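Local coordinates for protein UDP-glucose:anthocyanidin 3-O-glucosyltransferase (Clitoria ternatea, PDB 4REL) that is a plant UDP-glycosyltransferase with the GT-B fold, in which two Rossmann-like domains face each other across a cleft, at residues Ala113-Thr118 / Trp131-Pro136; Val339-Cys344 / Pro358-Pro363; Ala284-Leu289 / Ile307-Phe312; Gly253-Leu258 / Leu332-Val337; Phe294-Ala299 / Glu314-Arg319. One frame throughout, in Å; residues are numbered along the deposited sequence.

Contact 1 of 5, residues Ala113-Thr118 / Trp131-Pro136. With KMP (3,5,7-trihydroxy-2-(4-hydroxyphenyl)-4H-chromen-4-one), chain B.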
# COMPACT_ATOMS: atom_id res chain seq x y z
N ALA A 113 -6.71 -13.27 5.62
CA ALA A 113 -6.87 -12.03 6.36
C ALA A 113 -5.70 -11.10 6.13
O ALA A 113 -4.55 -11.54 5.96
CB ALA A 113 -7.02 -12.32 7.84
N ASP A 114 -5.99 -9.81 6.11
CA ASP A 114 -4.94 -8.81 6.14
C ASP A 114 -4.11 -9.12 7.39
O ASP A 114 -4.67 -9.40 8.44
CB ASP A 114 -5.56 -7.42 6.24
CG ASP A 114 -4.53 -6.31 6.13
OD1 ASP A 114 -4.54 -5.57 5.11
OD2 ASP A 114 -3.70 -6.17 7.05
N ALA A 115 -2.78 -9.12 7.26
CA ALA A 115 -1.90 -9.48 8.38
C ALA A 115 -2.15 -8.67 9.65
O ALA A 115 -1.86 -9.15 10.75
CB ALA A 115 -0.42 -9.36 7.95
N PHE A 116 -2.63 -7.44 9.51
CA PHE A 116 -2.84 -6.59 10.69
C PHE A 116 -4.00 -7.08 11.56
O PHE A 116 -4.09 -6.73 12.74
CB PHE A 116 -3.09 -5.13 10.32
CG PHE A 116 -1.88 -4.40 9.80
CD1 PHE A 116 -0.62 -5.01 9.79
CD2 PHE A 116 -2.00 -3.10 9.31
CE1 PHE A 116 0.50 -4.33 9.30
CE2 PHE A 116 -0.88 -2.42 8.82
CZ PHE A 116 0.37 -3.04 8.81
N VAL A 117 -4.92 -7.86 10.97
CA VAL A 117 -6.04 -8.38 11.75
C VAL A 117 -5.60 -9.66 12.43
O VAL A 117 -6.02 -10.77 12.08
CB VAL A 117 -7.30 -8.60 10.88
CG1 VAL A 117 -8.51 -8.94 11.76
CG2 VAL A 117 -7.59 -7.34 10.07
N THR A 118 -4.72 -9.52 13.41
CA THR A 118 -4.09 -10.69 14.00
C THR A 118 -5.08 -11.54 14.80
O THR A 118 -4.86 -12.73 14.98
CB THR A 118 -2.91 -10.31 14.89
OG1 THR A 118 -3.38 -9.48 15.96
CG2 THR A 118 -1.85 -9.54 14.07
N TRP A 131 -4.76 -20.42 8.10
CA TRP A 131 -4.79 -18.97 8.12
C TRP A 131 -3.78 -18.43 7.12
O TRP A 131 -2.58 -18.70 7.22
CB TRP A 131 -4.45 -18.45 9.52
CG TRP A 131 -4.67 -16.97 9.70
CD1 TRP A 131 -5.86 -16.30 9.67
CD2 TRP A 131 -3.66 -15.98 9.96
NE1 TRP A 131 -5.66 -14.95 9.89
CE2 TRP A 131 -4.31 -14.73 10.07
CE3 TRP A 131 -2.27 -16.03 10.11
CZ2 TRP A 131 -3.62 -13.54 10.32
CZ3 TRP A 131 -1.58 -14.85 10.37
CH2 TRP A 131 -2.26 -13.62 10.47
N ILE A 132 -4.27 -17.68 6.15
CA ILE A 132 -3.43 -17.14 5.10
C ILE A 132 -3.37 -15.63 5.31
O ILE A 132 -4.39 -14.95 5.29
CB ILE A 132 -4.01 -17.45 3.71
CG1 ILE A 132 -4.04 -18.97 3.49
CG2 ILE A 132 -3.20 -16.75 2.63
CD1 ILE A 132 -4.72 -19.40 2.20
N ALA A 133 -2.16 -15.12 5.54
CA ALA A 133 -1.99 -13.69 5.82
C ALA A 133 -1.66 -12.93 4.54
O ALA A 133 -0.83 -13.37 3.73
CB ALA A 133 -0.90 -13.47 6.88
N PHE A 134 -2.33 -11.79 4.35
CA PHE A 134 -2.15 -10.97 3.15
C PHE A 134 -1.37 -9.72 3.55
O PHE A 134 -1.68 -9.09 4.58
CB PHE A 134 -3.53 -10.60 2.58
CG PHE A 134 -3.49 -9.72 1.35
CD1 PHE A 134 -2.98 -10.20 0.15
CD2 PHE A 134 -4.00 -8.42 1.39
CE1 PHE A 134 -2.97 -9.40 -1.00
CE2 PHE A 134 -4.00 -7.61 0.25
CZ PHE A 134 -3.47 -8.10 -0.95
N TRP A 135 -0.38 -9.35 2.74
CA TRP A 135 0.51 -8.23 3.03
C TRP A 135 0.49 -7.18 1.92
O TRP A 135 1.20 -7.31 0.92
CB TRP A 135 1.94 -8.75 3.19
CG TRP A 135 2.90 -7.73 3.72
CD1 TRP A 135 3.79 -6.99 3.00
CD2 TRP A 135 3.05 -7.33 5.09
NE1 TRP A 135 4.49 -6.15 3.84
CE2 TRP A 135 4.06 -6.35 5.13
CE3 TRP A 135 2.44 -7.72 6.29
CZ2 TRP A 135 4.47 -5.75 6.33
CZ3 TRP A 135 2.84 -7.12 7.47
CH2 TRP A 135 3.85 -6.14 7.48
N PRO A 136 -0.34 -6.13 2.09
CA PRO A 136 -0.44 -5.11 1.04
C PRO A 136 0.45 -3.90 1.33
O PRO A 136 0.27 -2.84 0.73
CB PRO A 136 -1.92 -4.72 1.11
CG PRO A 136 -2.21 -4.78 2.59
CD PRO A 136 -1.44 -6.02 3.06
C1 KMP B . 3.82 0.46 9.61
C2 KMP B . 3.11 0.13 8.47
C3 KMP B . 1.75 0.68 8.28
C4 KMP B . 1.19 1.58 9.31
C5 KMP B . 1.98 1.85 10.43
C6 KMP B . 3.26 1.31 10.57
C9 KMP B . 0.95 0.36 7.08
C10 KMP B . -0.40 0.96 6.98
C11 KMP B . -0.88 1.85 8.08
C14 KMP B . -2.23 2.50 8.06
C15 KMP B . -3.22 2.11 7.16
C16 KMP B . -4.46 2.74 7.17
C17 KMP B . -4.71 3.76 8.07
C18 KMP B . -3.73 4.15 8.97
C19 KMP B . -2.49 3.52 8.96
O12 KMP B . -0.07 2.11 9.17
O13 KMP B . 1.41 -0.39 6.19
O24 KMP B . -5.93 4.38 8.06
O27 KMP B . -1.14 0.68 5.87
O29 KMP B . 3.98 1.61 11.68
O30 KMP B . 3.64 -0.70 7.52
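F116 turns its ring edge toward the face of the W135 six-membered ring; the planes stand at 89° in an offset edge-to-face pair, with F116 CE1 4.1 Å from W135 CZ3. Because F116 CG sits beside its backbone N (chi1 -71°), the other edge of the ring faces the ligand KMP, whose C9 lies near the ring plane, 3.8 Å from CE2. A115 CB meets the W135 rim in plane, 3.7 Å from CE3. Strands 110-114 and 131-135 are joined by helix 119-127 into a beta-alpha-beta unit of the N-terminal Rossmann-like domain; parallel pairing bonds A113 N to I132 O, F134 N to A113 O and A115 N to F134 O. The D114 side chain runs across P136, with OD1 3.5 Å from its CG; OD1 is also hydrogen-bonded to H17 ND1, while OD2 takes F116 N at 3.0 Å through its anti lone pair, an Asx turn. H17 NE2 is hydrogen-bonded to KMP. W131 NE1 stands 3.6 Å from A113 CB and is hydrogen-bonded to S120 OG.

Contact 2 of 5, residues Val339-Cys344 / Pro358-Pro363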
# COMPACT_ATOMS: atom_id res chain seq x y z
N VAL A 339 7.81 12.53 -13.62
CA VAL A 339 8.18 12.27 -12.23
C VAL A 339 6.92 12.22 -11.37
O VAL A 339 5.95 12.93 -11.65
CB VAL A 339 9.20 13.33 -11.70
CG1 VAL A 339 8.54 14.70 -11.53
CG2 VAL A 339 9.82 12.87 -10.38
N PHE A 340 6.94 11.37 -10.35
CA PHE A 340 5.84 11.21 -9.41
C PHE A 340 6.37 11.67 -8.05
O PHE A 340 7.33 11.09 -7.52
CB PHE A 340 5.45 9.74 -9.36
CG PHE A 340 4.33 9.41 -8.39
CD1 PHE A 340 3.37 10.35 -8.04
CD2 PHE A 340 4.26 8.15 -7.83
CE1 PHE A 340 2.34 10.03 -7.16
CE2 PHE A 340 3.24 7.82 -6.94
CZ PHE A 340 2.28 8.76 -6.60
N VAL A 341 5.76 12.72 -7.50
CA VAL A 341 6.16 13.26 -6.21
C VAL A 341 5.16 12.68 -5.22
O VAL A 341 3.95 12.94 -5.31
CB VAL A 341 6.08 14.79 -6.25
CG1 VAL A 341 6.48 15.39 -4.90
CG2 VAL A 341 6.97 15.31 -7.38
N THR A 342 5.66 11.87 -4.30
CA THR A 342 4.80 10.94 -3.57
C THR A 342 5.19 10.78 -2.11
O THR A 342 6.35 10.95 -1.73
CB THR A 342 4.82 9.56 -4.25
OG1 THR A 342 4.02 8.63 -3.50
CG2 THR A 342 6.25 9.02 -4.34
N HIS A 343 4.21 10.41 -1.30
CA HIS A 343 4.43 10.06 0.10
C HIS A 343 4.93 8.61 0.25
O HIS A 343 5.27 8.17 1.34
CB HIS A 343 3.13 10.23 0.88
CG HIS A 343 2.06 9.29 0.45
ND1 HIS A 343 1.56 9.27 -0.84
CD2 HIS A 343 1.39 8.32 1.12
CE1 HIS A 343 0.64 8.33 -0.94
NE2 HIS A 343 0.51 7.74 0.23
N CYS A 344 4.94 7.88 -0.87
CA CYS A 344 5.40 6.48 -0.91
C CYS A 344 4.46 5.48 -0.27
O CYS A 344 4.92 4.49 0.33
CB CYS A 344 6.80 6.30 -0.33
SG CYS A 344 8.03 7.39 -1.07
N PRO A 358 9.84 7.64 -12.47
CA PRO A 358 10.76 7.84 -11.35
C PRO A 358 10.11 8.71 -10.28
O PRO A 358 9.14 9.41 -10.57
CB PRO A 358 11.95 8.55 -12.00
CG PRO A 358 11.36 9.25 -13.18
CD PRO A 358 10.28 8.34 -13.69
N MET A 359 10.62 8.65 -9.05
CA MET A 359 9.92 9.31 -7.94
C MET A 359 10.76 10.30 -7.15
O MET A 359 11.97 10.17 -7.06
CB MET A 359 9.36 8.25 -6.99
CG MET A 359 8.13 7.54 -7.53
SD MET A 359 7.72 6.03 -6.65
CE MET A 359 8.92 4.89 -7.36
N ILE A 360 10.09 11.31 -6.60
CA ILE A 360 10.66 12.17 -5.57
C ILE A 360 9.83 11.89 -4.33
O ILE A 360 8.60 12.00 -4.37
CB ILE A 360 10.53 13.66 -5.92
CG1 ILE A 360 11.38 13.99 -7.14
CG2 ILE A 360 10.94 14.54 -4.73
CD1 ILE A 360 11.05 15.34 -7.77
N CYS A 361 10.50 11.52 -3.25
CA CYS A 361 9.83 10.90 -2.10
C CYS A 361 9.88 11.78 -0.87
O CYS A 361 10.93 12.30 -0.51
CB CYS A 361 10.53 9.58 -1.75
SG CYS A 361 10.58 8.38 -3.10
N ARG A 362 8.74 11.93 -0.22
CA ARG A 362 8.68 12.54 1.10
C ARG A 362 7.82 11.64 1.98
O ARG A 362 6.61 11.85 2.08
CB ARG A 362 8.09 13.95 1.02
CG ARG A 362 8.46 14.90 2.18
CD ARG A 362 7.99 14.35 3.52
NE ARG A 362 7.80 15.35 4.57
CZ ARG A 362 7.71 15.05 5.86
NH1 ARG A 362 7.78 13.78 6.26
NH2 ARG A 362 7.53 16.02 6.75
N PRO A 363 8.45 10.65 2.62
CA PRO A 363 7.66 9.73 3.46
C PRO A 363 7.16 10.42 4.73
O PRO A 363 7.90 11.21 5.33
CB PRO A 363 8.67 8.61 3.79
CG PRO A 363 10.03 9.24 3.63
CD PRO A 363 9.89 10.35 2.62
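V339-C344 pairs with P358-P363, the axes of parallel strands 339-342 and 359-361 within 4.6 Å at 18°, through four backbone hydrogen bonds: F340 N to P358 O, I360 N to F340 O, T342 N to I360 O and R362 N to T342 O. Weaker CA-H...O contacts fill the gaps, such as M359 CA to F340 O at 3.2 Å. Apolar packing divides between the two sheet faces. On one, V339 slants across I360, CG2 3.8 Å from CG1, and V341 lies beside it, CG2 4.1 Å from CD1. On the other, M359 CG lies 3.9 Å from F340 CB; with CG beside the backbone N (chi1 -75°) and an extended chi2, M359 carries SD to an oblique Met-aromatic approach to F340. C344 SG, past its strand end, lies 3.4 Å from SG of strand residue C361, too far for a disulfide. T342 OG1 accepts C344 N, an ST turn, and R362 NH1 donates to P363 O, while R362 NH2 reaches E281 in a salt bridge. Helix 346-354 is the crossover of this beta-alpha-beta unit of the C-terminal Rossmann-like domain and, with helix 368-378, packs on M359; helix 392-403 packs on V339, V341 and I360, and Y268 of strand 266-270 meets F340.

Contact 3 of 5, residues Ala284-Leu289 / Ile307-Phe312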
# COMPACT_ATOMS: atom_id res chain seq x y z
N ALA A 284 5.34 25.11 0.62
CA ALA A 284 6.63 24.85 -0.02
C ALA A 284 6.48 24.13 -1.35
O ALA A 284 7.17 24.45 -2.32
CB ALA A 284 7.54 24.05 0.91
N VAL A 285 5.58 23.15 -1.39
CA VAL A 285 5.31 22.42 -2.63
C VAL A 285 4.80 23.37 -3.71
O VAL A 285 5.30 23.38 -4.83
CB VAL A 285 4.32 21.26 -2.40
CG1 VAL A 285 3.78 20.73 -3.73
CG2 VAL A 285 5.00 20.15 -1.60
N ALA A 286 3.83 24.21 -3.35
CA ALA A 286 3.31 25.18 -4.32
C ALA A 286 4.39 26.15 -4.83
O ALA A 286 4.52 26.36 -6.03
CB ALA A 286 2.12 25.96 -3.74
N GLU A 287 5.17 26.72 -3.91
CA GLU A 287 6.23 27.65 -4.30
C GLU A 287 7.24 27.01 -5.25
O GLU A 287 7.67 27.63 -6.24
CB GLU A 287 6.96 28.17 -3.06
CG GLU A 287 6.10 29.07 -2.20
CD GLU A 287 6.81 29.51 -0.94
OE1 GLU A 287 7.89 28.96 -0.64
OE2 GLU A 287 6.28 30.41 -0.25
N ALA A 288 7.63 25.78 -4.95
CA ALA A 288 8.62 25.06 -5.75
C ALA A 288 8.05 24.72 -7.12
O ALA A 288 8.72 24.87 -8.13
CB ALA A 288 9.08 23.79 -5.05
N LEU A 289 6.81 24.27 -7.15
CA LEU A 289 6.18 23.94 -8.43
C LEU A 289 6.12 25.18 -9.31
O LEU A 289 6.51 25.13 -10.48
CB LEU A 289 4.78 23.36 -8.22
CG LEU A 289 4.70 21.90 -7.77
CD1 LEU A 289 3.25 21.50 -7.52
CD2 LEU A 289 5.34 20.98 -8.81
N ILE A 307 -4.88 27.26 1.88
CA ILE A 307 -3.55 27.56 2.41
C ILE A 307 -2.48 27.71 1.33
O ILE A 307 -1.35 28.10 1.61
CB ILE A 307 -3.10 26.54 3.48
CG1 ILE A 307 -2.88 25.18 2.85
CG2 ILE A 307 -4.12 26.47 4.62
CD1 ILE A 307 -2.14 24.21 3.75
N LEU A 308 -2.84 27.40 0.08
CA LEU A 308 -1.95 27.67 -1.05
C LEU A 308 -1.68 29.16 -1.11
O LEU A 308 -2.55 29.96 -0.75
CB LEU A 308 -2.62 27.23 -2.35
CG LEU A 308 -2.85 25.73 -2.52
CD1 LEU A 308 -3.59 25.46 -3.83
CD2 LEU A 308 -1.53 24.98 -2.49
N PRO A 309 -0.47 29.55 -1.56
CA PRO A 309 -0.11 30.97 -1.71
C PRO A 309 -1.17 31.70 -2.52
O PRO A 309 -1.72 31.12 -3.47
CB PRO A 309 1.21 30.91 -2.50
CG PRO A 309 1.81 29.60 -2.09
CD PRO A 309 0.64 28.66 -1.95
N LYS A 310 -1.50 32.93 -2.14
CA LYS A 310 -2.46 33.71 -2.89
C LYS A 310 -2.02 33.86 -4.35
O LYS A 310 -0.87 34.22 -4.63
CB LYS A 310 -2.65 35.10 -2.27
CG LYS A 310 -3.67 35.94 -3.02
CD LYS A 310 -3.90 37.30 -2.37
CE LYS A 310 -5.05 38.02 -3.07
NZ LYS A 310 -5.22 39.42 -2.59
N GLY A 311 -2.92 33.54 -5.28
CA GLY A 311 -2.63 33.67 -6.70
C GLY A 311 -1.85 32.53 -7.33
O GLY A 311 -1.64 32.52 -8.55
N PHE A 312 -1.41 31.57 -6.52
CA PHE A 312 -0.61 30.46 -7.05
C PHE A 312 -1.35 29.67 -8.13
O PHE A 312 -0.80 29.40 -9.20
CB PHE A 312 -0.12 29.54 -5.93
CG PHE A 312 0.20 28.14 -6.39
CD1 PHE A 312 1.36 27.87 -7.11
CD2 PHE A 312 -0.66 27.09 -6.11
CE1 PHE A 312 1.65 26.58 -7.55
CE2 PHE A 312 -0.38 25.79 -6.54
CZ PHE A 312 0.77 25.55 -7.27
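F312 lays one face of its ring on A286, where the segment I307-F312, after strand 296-299 of the C-terminal Rossmann-like domain, meets helix 279-292, the crossover helix that precedes that strand. From F312 CB, with CG roughly opposite the backbone N (chi1 156°), the ring extends toward the helix. F312 CG stands 3.9 Å from A286 CB, while CD2, CE2 and the tip CZ all approach that same methyl about equally. A286 CB is poised over the ring centre, 3.6 Å from the centroid and 4° off the normal, a CH-pi contact. CD1 and, closer, CE1 face A286 O, beyond the rim on the methyl's side of the ring. The methyl is packed by P309 CD at 3.6 Å and by L308 CD2 at 4.0 Å. A type II turn from P309 to F312, with G311 as N-cap residue of helix 312-315, brings the two together; F312 N donates to P309 O. W298 also touches A286 and L308. The closest approach of the contact is F312 CE1 to A286 O, 3.3 Å.

Contact 4 of 5, residues Gly253-Leu258 / Leu332-Val337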
# COMPACT_ATOMS: atom_id res chain seq x y z
N GLY A 253 -10.35 16.41 -16.87
CA GLY A 253 -9.71 16.34 -18.17
C GLY A 253 -8.20 16.14 -18.10
O GLY A 253 -7.44 16.68 -18.92
N CYS A 254 -7.76 15.36 -17.12
CA CYS A 254 -6.33 15.13 -16.89
C CYS A 254 -5.62 14.54 -18.08
O CYS A 254 -4.55 15.02 -18.48
CB CYS A 254 -6.15 14.21 -15.70
SG CYS A 254 -6.49 14.98 -14.14
N LEU A 255 -6.20 13.49 -18.65
CA LEU A 255 -5.54 12.77 -19.72
C LEU A 255 -5.44 13.61 -20.98
O LEU A 255 -4.41 13.58 -21.67
CB LEU A 255 -6.24 11.44 -20.01
CG LEU A 255 -6.23 10.45 -18.85
CD1 LEU A 255 -6.97 9.17 -19.23
CD2 LEU A 255 -4.80 10.15 -18.42
N SER A 256 -6.50 14.35 -21.27
CA SER A 256 -6.52 15.21 -22.44
C SER A 256 -5.47 16.30 -22.26
O SER A 256 -4.72 16.63 -23.18
CB SER A 256 -7.91 15.82 -22.64
OG SER A 256 -7.96 16.60 -23.82
N TRP A 257 -5.41 16.84 -21.04
CA TRP A 257 -4.42 17.84 -20.70
C TRP A 257 -3.01 17.27 -20.87
O TRP A 257 -2.13 17.91 -21.45
CB TRP A 257 -4.63 18.32 -19.26
CG TRP A 257 -3.79 19.51 -18.88
CD1 TRP A 257 -4.08 20.82 -19.09
CD2 TRP A 257 -2.51 19.48 -18.22
NE1 TRP A 257 -3.07 21.62 -18.61
CE2 TRP A 257 -2.10 20.82 -18.06
CE3 TRP A 257 -1.69 18.46 -17.75
CZ2 TRP A 257 -0.89 21.17 -17.45
CZ3 TRP A 257 -0.49 18.80 -17.14
CH2 TRP A 257 -0.10 20.14 -16.99
N LEU A 258 -2.81 16.05 -20.37
CA LEU A 258 -1.51 15.39 -20.50
C LEU A 258 -1.15 15.11 -21.97
O LEU A 258 0.02 15.16 -22.34
CB LEU A 258 -1.45 14.11 -19.65
CG LEU A 258 -1.50 14.29 -18.12
CD1 LEU A 258 -1.75 12.99 -17.37
CD2 LEU A 258 -0.20 14.95 -17.60
N LEU A 332 -0.48 7.84 -14.11
CA LEU A 332 0.86 7.26 -13.99
C LEU A 332 1.26 6.45 -15.23
O LEU A 332 2.44 6.27 -15.51
CB LEU A 332 1.00 6.45 -12.70
CG LEU A 332 1.21 7.29 -11.43
CD1 LEU A 332 1.16 6.42 -10.18
CD2 LEU A 332 2.54 8.05 -11.51
N SER A 333 0.27 6.00 -16.00
CA SER A 333 0.58 5.29 -17.24
C SER A 333 0.67 6.21 -18.45
O SER A 333 0.89 5.74 -19.57
CB SER A 333 -0.44 4.17 -17.50
OG SER A 333 -1.75 4.68 -17.63
N HIS A 334 0.52 7.52 -18.24
CA HIS A 334 0.61 8.46 -19.35
C HIS A 334 2.06 8.85 -19.62
O HIS A 334 2.80 9.23 -18.70
CB HIS A 334 -0.23 9.73 -19.11
CG HIS A 334 -0.47 10.53 -20.35
ND1 HIS A 334 0.54 11.22 -20.99
CD2 HIS A 334 -1.59 10.74 -21.07
CE1 HIS A 334 0.04 11.83 -22.06
NE2 HIS A 334 -1.25 11.55 -22.13
N GLY A 335 2.45 8.76 -20.88
CA GLY A 335 3.84 8.99 -21.27
C GLY A 335 4.34 10.38 -20.97
O GLY A 335 5.55 10.60 -20.90
N SER A 336 3.43 11.33 -20.79
CA SER A 336 3.81 12.72 -20.51
C SER A 336 4.33 12.92 -19.09
O SER A 336 5.02 13.91 -18.81
CB SER A 336 2.65 13.68 -20.77
OG SER A 336 2.40 13.80 -22.16
N VAL A 337 4.00 12.00 -18.19
CA VAL A 337 4.42 12.14 -16.78
C VAL A 337 5.88 11.72 -16.62
O VAL A 337 6.24 10.58 -16.94
CB VAL A 337 3.51 11.31 -15.84
CG1 VAL A 337 4.00 11.38 -14.38
CG2 VAL A 337 2.07 11.80 -15.95
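L258 presses CB over the centre of the H334 imidazole in a CH-pi contact, 3.5 Å from the centroid and 6° off the ring normal, the tight half of the contact. With CG opposite the backbone N (chi1 -164°), H334 swings its ring under L258; the two side chains lie antiparallel, L258 CD1 4.0 Å from H334 CB. Both nitrogens fix the ring's rotation: ND1 accepts S336 N in the ring plane at 2.9 Å, and NE2 is hydrogen-bonded to D259 OD1. S336 OG reaches L258 O at 2.7 Å, with K261 O a second acceptor for its proton. L258 CD2 meets V337 CG2 at 4.2 Å. Packing is slacker toward solvent: partly exposed L255 has its O 3.8 Å from H334 NE2 and its CD2 4.2 Å from H334 CD2, and S333 and G335 are exposed. Helix 254-259 rests on the type I turn H334-V337 at the start of a central strand of the parallel sheet, in the C-terminal Rossmann-like domain of the GT-B fold.

Contact 5 of 5, residues Phe294-Ala299 / Glu314-Arg319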
# COMPACT_ATOMS: atom_id res chain seq x y z
N PHE A 294 7.95 23.91 -14.44
CA PHE A 294 7.59 22.65 -15.08
C PHE A 294 6.09 22.50 -15.10
O PHE A 294 5.40 23.01 -14.21
CB PHE A 294 8.20 21.45 -14.35
CG PHE A 294 9.71 21.41 -14.35
CD1 PHE A 294 10.41 21.39 -15.55
CD2 PHE A 294 10.41 21.34 -13.16
CE1 PHE A 294 11.80 21.34 -15.55
CE2 PHE A 294 11.80 21.29 -13.15
CZ PHE A 294 12.49 21.29 -14.35
N PRO A 295 5.56 21.78 -16.10
CA PRO A 295 4.13 21.47 -16.07
C PRO A 295 3.85 20.45 -14.96
O PRO A 295 4.70 19.61 -14.66
CB PRO A 295 3.86 20.89 -17.46
CG PRO A 295 5.19 20.40 -17.94
CD PRO A 295 6.22 21.30 -17.33
N PHE A 296 2.69 20.56 -14.33
CA PHE A 296 2.39 19.69 -13.20
C PHE A 296 0.91 19.40 -13.08
O PHE A 296 0.07 20.18 -13.52
CB PHE A 296 2.92 20.31 -11.89
CG PHE A 296 2.28 21.63 -11.53
CD1 PHE A 296 1.10 21.67 -10.80
CD2 PHE A 296 2.87 22.83 -11.91
CE1 PHE A 296 0.50 22.89 -10.46
CE2 PHE A 296 2.30 24.05 -11.57
CZ PHE A 296 1.10 24.08 -10.85
N VAL A 297 0.59 18.24 -12.50
CA VAL A 297 -0.75 17.92 -12.07
C VAL A 297 -0.64 17.60 -10.59
O VAL A 297 0.09 16.69 -10.21
CB VAL A 297 -1.31 16.70 -12.79
CG1 VAL A 297 -2.71 16.37 -12.26
CG2 VAL A 297 -1.37 16.94 -14.29
N TRP A 298 -1.35 18.35 -9.75
CA TRP A 298 -1.26 18.15 -8.31
C TRP A 298 -2.64 17.74 -7.81
O TRP A 298 -3.60 18.50 -7.91
CB TRP A 298 -0.80 19.45 -7.64
CG TRP A 298 -0.55 19.39 -6.15
CD1 TRP A 298 -0.66 18.30 -5.33
CD2 TRP A 298 -0.14 20.49 -5.31
NE1 TRP A 298 -0.33 18.65 -4.03
CE2 TRP A 298 -0.02 19.99 -3.99
CE3 TRP A 298 0.12 21.84 -5.54
CZ2 TRP A 298 0.35 20.79 -2.92
CZ3 TRP A 298 0.49 22.64 -4.47
CH2 TRP A 298 0.61 22.11 -3.18
N ALA A 299 -2.73 16.50 -7.31
CA ALA A 299 -3.96 16.02 -6.71
C ALA A 299 -3.89 16.43 -5.25
O ALA A 299 -3.06 15.92 -4.50
CB ALA A 299 -4.07 14.51 -6.84
N GLU A 314 -3.97 30.51 -9.89
CA GLU A 314 -4.24 31.39 -11.02
C GLU A 314 -3.00 31.64 -11.88
O GLU A 314 -3.05 31.51 -13.11
CB GLU A 314 -4.82 32.73 -10.52
CG GLU A 314 -5.28 33.63 -11.64
CD GLU A 314 -6.07 34.83 -11.14
OE1 GLU A 314 -6.48 34.83 -9.96
OE2 GLU A 314 -6.28 35.77 -11.94
N ARG A 315 -1.87 31.97 -11.25
CA ARG A 315 -0.65 32.24 -12.00
C ARG A 315 -0.12 31.01 -12.76
O ARG A 315 0.48 31.15 -13.83
CB ARG A 315 0.45 32.82 -11.10
CG ARG A 315 0.20 34.25 -10.61
CD ARG A 315 1.43 34.76 -9.84
NE ARG A 315 1.82 33.84 -8.79
CZ ARG A 315 1.41 33.92 -7.53
NH1 ARG A 315 0.59 34.89 -7.15
NH2 ARG A 315 1.81 33.02 -6.64
N THR A 316 -0.34 29.81 -12.22
CA THR A 316 0.17 28.59 -12.85
C THR A 316 -0.86 27.89 -13.73
O THR A 316 -0.60 26.81 -14.25
CB THR A 316 0.69 27.57 -11.81
OG1 THR A 316 -0.38 27.24 -10.92
CG2 THR A 316 1.84 28.18 -10.99
N SER A 317 -2.03 28.51 -13.91
CA SER A 317 -3.14 27.81 -14.55
C SER A 317 -2.82 27.39 -15.98
O SER A 317 -3.35 26.40 -16.48
CB SER A 317 -4.40 28.67 -14.54
OG SER A 317 -4.24 29.83 -15.33
N THR A 318 -1.92 28.12 -16.62
CA THR A 318 -1.59 27.82 -18.01
C THR A 318 -0.58 26.69 -18.18
O THR A 318 -0.31 26.27 -19.30
CB THR A 318 -1.12 29.10 -18.76
OG1 THR A 318 -0.11 29.75 -17.98
CG2 THR A 318 -2.28 30.06 -18.95
N ARG A 319 -0.03 26.19 -17.07
CA ARG A 319 0.95 25.10 -17.14
C ARG A 319 0.74 24.03 -16.08
O ARG A 319 1.49 23.07 -16.01
CB ARG A 319 2.38 25.65 -17.03
CG ARG A 319 2.71 26.32 -15.69
CD ARG A 319 4.13 26.88 -15.73
NE ARG A 319 4.60 27.46 -14.48
CZ ARG A 319 4.36 28.72 -14.10
NH1 ARG A 319 3.63 29.52 -14.86
NH2 ARG A 319 4.85 29.17 -12.95
O HOH W 1 5.48 25.43 -13.03
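F296 points the far end of its ring at T316, set nearly perpendicular to that side chain: CZ lies 3.5 Å from T316 OG1, which sits at the ring edge near its plane, and 3.6 Å from T316 CB. The placement follows from the F296 rotamer, in which CG stands between the backbone N and the carbonyl carbon (chi1 63°). T316 OG1 itself is hydrogen-bonded back to F312 O. The backbones meet as well: F296 N donates to R319 O at 3.3 Å, a long bond, and P295 CA adds a CA-H...O contact to the same oxygen at 3.1 Å. R319 is held to its own turn by a bond from its N to T316 O, and T316 CG2 lies over one face of its guanidinium, toward the rim. A water in the guanidinium plane accepts from R319 NE at 2.6 Å and donates to F294 O at 2.7 Å, bridging the segments. The contact belongs to the beta-alpha-beta unit of strand 296-299, helix 312-315 and strand 320-323, the last being an outermost strand of its sheet. R319 NH2 is hydrogen-bonded to E290 O near the C-terminal end of helix 279-292, where a positive charge is probably favourable; the guanidinium ties in the helix end directly and the loop before the strand through water, both by neutral oxygens, while R319 O takes the strand's first N-H.

From the N terminus, contact 1 closes first, around helix 119-127 in the N-terminal domain beside KMP. The other four lie in the C-terminal domain. Contact 4 opens at helix 254-259 and closes 74 residues on, so contacts 3 and 5 nest inside its loop. These two cross, their segments alternating, and touch where W298 packs against V285, L289 and L308. W257 of contact 4 in turn packs on F296 and R319 of contact 5. Contact 2 follows, closing around helix 346-354; F340 meets L332 of contact 4. Contacts 2 and 5 reach one six-stranded sheet, onto which contact 3 packs helix 279-292 through W298 and contact 4 brings helix 254-259 to the start of strand 337-342.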